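Local coordinates for N-ACETYLMURAMOYL-L-ALANINE AMIDASE CwlV (Paenibacillus polymyxa, PDB 1JWQ), which probably cleaves the amide bond between N-acetylmuramic acid and L-alanine in bacterial cell-wall peptidoglycan, through a zinc-dependent catalytic domain, the part described here, at residues K27-A32 and A153-E158. Residues are numbered along the deposited sequence; the frame is centred on the assembly and turned at random.
Sequences KTFNLA and ATLFDE
Phe29 and the pair Leu155–Phe156 illustrate how an alpha/beta/alpha zinc amidase domain can join two helices that meet over strand 75-82 of its mixed sheet through aromatic packing, with no hydrogen bond between the segments. Helix 26-42 supplies Phe29; helix 149-155 ends at Leu155, and Phe156, the first residue to leave helical geometry, begins the turn to helix 158-176. With CG anti to the backbone N (chi1 172°), the Phe29 ring is laid against Leu155. One face of the ring receives CD2 of Leu155 in a CH-pi contact, the methyl carbon lying 4.0 Å from the ring centroid and 15° off the ring normal. CG of the same leucine lies over the same face, above the CE1–CZ side of the ring, 3.6 Å from Phe29 CE1. Phe156 comes from the other segment to the base of that side chain: its CZ lies 3.7 Å from Phe29 CB, an oblique approach rather than a stack of the two rings. At the edge of the Phe156 ring, near its plane, Thr28 CB sits 4.2 Å from CE2, the two side chains crossing at about a right angle. Were Phe29 cut back to an alanine, the CB that meets Phe156 would remain, but a gap is likely to open where the ring now lies against Leu155. Ala81 of the strand touches both Phe29 and Leu155, and the Phe29 side chain is about 5 Å from that of the zinc ligand Glu26. Leu155 O, which accepts a hydrogen bond from Gln161 NE2, also lies beside the Phe29 ring, 3.1 Å from CE1.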
loop_
_atom_site.group_PDB
_atom_site.type_symbol
_atom_site.label_atom_id
_atom_site.label_comp_id
_atom_site.label_asym_id
_atom_site.label_seq_id
_atom_site.Cartn_x
_atom_site.Cartn_y
_atom_site.Cartn_z
ATOM N N LYS A 27 9.642 -2.290 -5.918
ATOM C CA LYS A 27 9.157 -3.615 -5.535
ATOM C C LYS A 27 9.689 -4.046 -4.176
ATOM O O LYS A 27 8.996 -4.720 -3.409
ATOM C CB LYS A 27 9.538 -4.666 -6.590
ATOM C CG LYS A 27 11.034 -4.911 -6.745
ATOM C CD LYS A 27 11.300 -6.141 -7.614
ATOM C CE LYS A 27 12.792 -6.463 -7.690
ATOM N NZ LYS A 27 13.054 -7.758 -8.406
ATOM N N THR A 28 10.926 -3.655 -3.890
ATOM C CA THR A 28 11.586 -3.986 -2.633
ATOM C C THR A 28 10.876 -3.279 -1.484
ATOM O O THR A 28 10.593 -3.880 -0.447
ATOM C CB THR A 28 13.059 -3.538 -2.671
ATOM O OG1 THR A 28 13.674 -4.047 -3.861
ATOM C CG2 THR A 28 13.812 -4.057 -1.456
ATOM N N PHE A 29 10.603 -1.993 -1.676
ATOM C CA PHE A 29 9.902 -1.204 -0.673
ATOM C C PHE A 29 8.500 -1.762 -0.433
ATOM O O PHE A 29 8.084 -1.943 0.708
ATOM C CB PHE A 29 9.789 0.253 -1.131
ATOM C CG PHE A 29 8.910 1.102 -0.248
ATOM C CD1 PHE A 29 9.368 1.564 0.978
ATOM C CD2 PHE A 29 7.611 1.418 -0.640
ATOM C CE1 PHE A 29 8.550 2.330 1.806
ATOM C CE2 PHE A 29 6.785 2.183 0.178
ATOM C CZ PHE A 29 7.258 2.641 1.407
ATOM N N ASN A 30 7.772 -2.031 -1.514
ATOM C CA ASN A 30 6.413 -2.540 -1.399
ATOM C C ASN A 30 6.324 -3.827 -0.596
ATOM O O ASN A 30 5.441 -3.982 0.246
ATOM C CB ASN A 30 5.801 -2.758 -2.788
ATOM C CG ASN A 30 5.673 -1.461 -3.579
ATOM O OD1 ASN A 30 5.681 -0.371 -3.006
ATOM N ND2 ASN A 30 5.537 -1.578 -4.899
ATOM N N LEU A 31 7.237 -4.754 -0.858
ATOM C CA LEU A 31 7.235 -6.025 -0.145
ATOM C C LEU A 31 7.561 -5.827 1.334
ATOM O O LEU A 31 6.873 -6.358 2.200
ATOM C CB LEU A 31 8.246 -6.980 -0.777
ATOM C CG LEU A 31 8.361 -8.349 -0.100
ATOM C CD1 LEU A 31 7.016 -9.065 -0.146
ATOM C CD2 LEU A 31 9.422 -9.167 -0.816
ATOM N N ALA A 32 8.611 -5.064 1.618
ATOM C CA ALA A 32 9.008 -4.806 2.999
ATOM C C ALA A 32 7.839 -4.219 3.787
ATOM O O ALA A 32 7.609 -4.580 4.945
ATOM C CB ALA A 32 10.208 -3.845 3.032
ATOM N N ALA A 153 15.481 7.987 0.424
ATOM C CA ALA A 153 16.235 7.537 1.592
ATOM C C ALA A 153 15.277 7.269 2.748
ATOM O O ALA A 153 15.392 6.263 3.452
ATOM C CB ALA A 153 17.258 8.597 1.997
ATOM N N THR A 154 14.326 8.175 2.934
ATOM C CA THR A 154 13.342 8.047 3.997
ATOM C C THR A 154 12.484 6.795 3.831
ATOM O O THR A 154 12.254 6.067 4.794
ATOM C CB THR A 154 12.425 9.282 4.042
ATOM O OG1 THR A 154 13.200 10.436 4.395
ATOM C CG2 THR A 154 11.315 9.092 5.061
ATOM N N LEU A 155 12.008 6.541 2.615
ATOM C CA LEU A 155 11.174 5.368 2.386
ATOM C C LEU A 155 11.913 4.068 2.682
ATOM O O LEU A 155 11.294 3.068 3.044
ATOM C CB LEU A 155 10.631 5.351 0.950
ATOM C CG LEU A 155 9.163 5.791 0.831
ATOM C CD1 LEU A 155 9.026 7.248 1.256
ATOM C CD2 LEU A 155 8.675 5.603 -0.598
ATOM N N PHE A 156 13.235 4.076 2.533
ATOM C CA PHE A 156 14.002 2.874 2.821
ATOM C C PHE A 156 14.615 2.889 4.210
ATOM O O PHE A 156 15.511 2.102 4.514
ATOM C CB PHE A 156 15.071 2.637 1.755
ATOM C CG PHE A 156 14.526 2.025 0.498
ATOM C CD1 PHE A 156 13.900 2.811 -0.461
ATOM C CD2 PHE A 156 14.572 0.650 0.309
ATOM C CE1 PHE A 156 13.323 2.235 -1.592
ATOM C CE2 PHE A 156 13.998 0.062 -0.819
ATOM C CZ PHE A 156 13.372 0.856 -1.768
ATOM N N ASP A 157 14.117 3.785 5.053
ATOM C CA ASP A 157 14.577 3.878 6.433
ATOM C C ASP A 157 13.693 2.940 7.251
ATOM O O ASP A 157 12.465 3.016 7.186
ATOM C CB ASP A 157 14.447 5.316 6.947
ATOM C CG ASP A 157 14.812 5.446 8.418
ATOM O OD1 ASP A 157 13.960 5.141 9.283
ATOM O OD2 ASP A 157 15.957 5.847 8.710
ATOM N N GLU A 158 14.320 2.052 8.014
ATOM C CA GLU A 158 13.584 1.089 8.824
ATOM C C GLU A 158 12.555 1.672 9.775
ATOM O O GLU A 158 11.435 1.170 9.857
ATOM C CB GLU A 158 14.559 0.204 9.606
ATOM C CG GLU A 158 14.891 -1.075 8.872
ATOM C CD GLU A 158 13.642 -1.870 8.541
ATOM O OE1 GLU A 158 13.337 -2.847 9.261
ATOM O OE2 GLU A 158 12.958 -1.503 7.562
#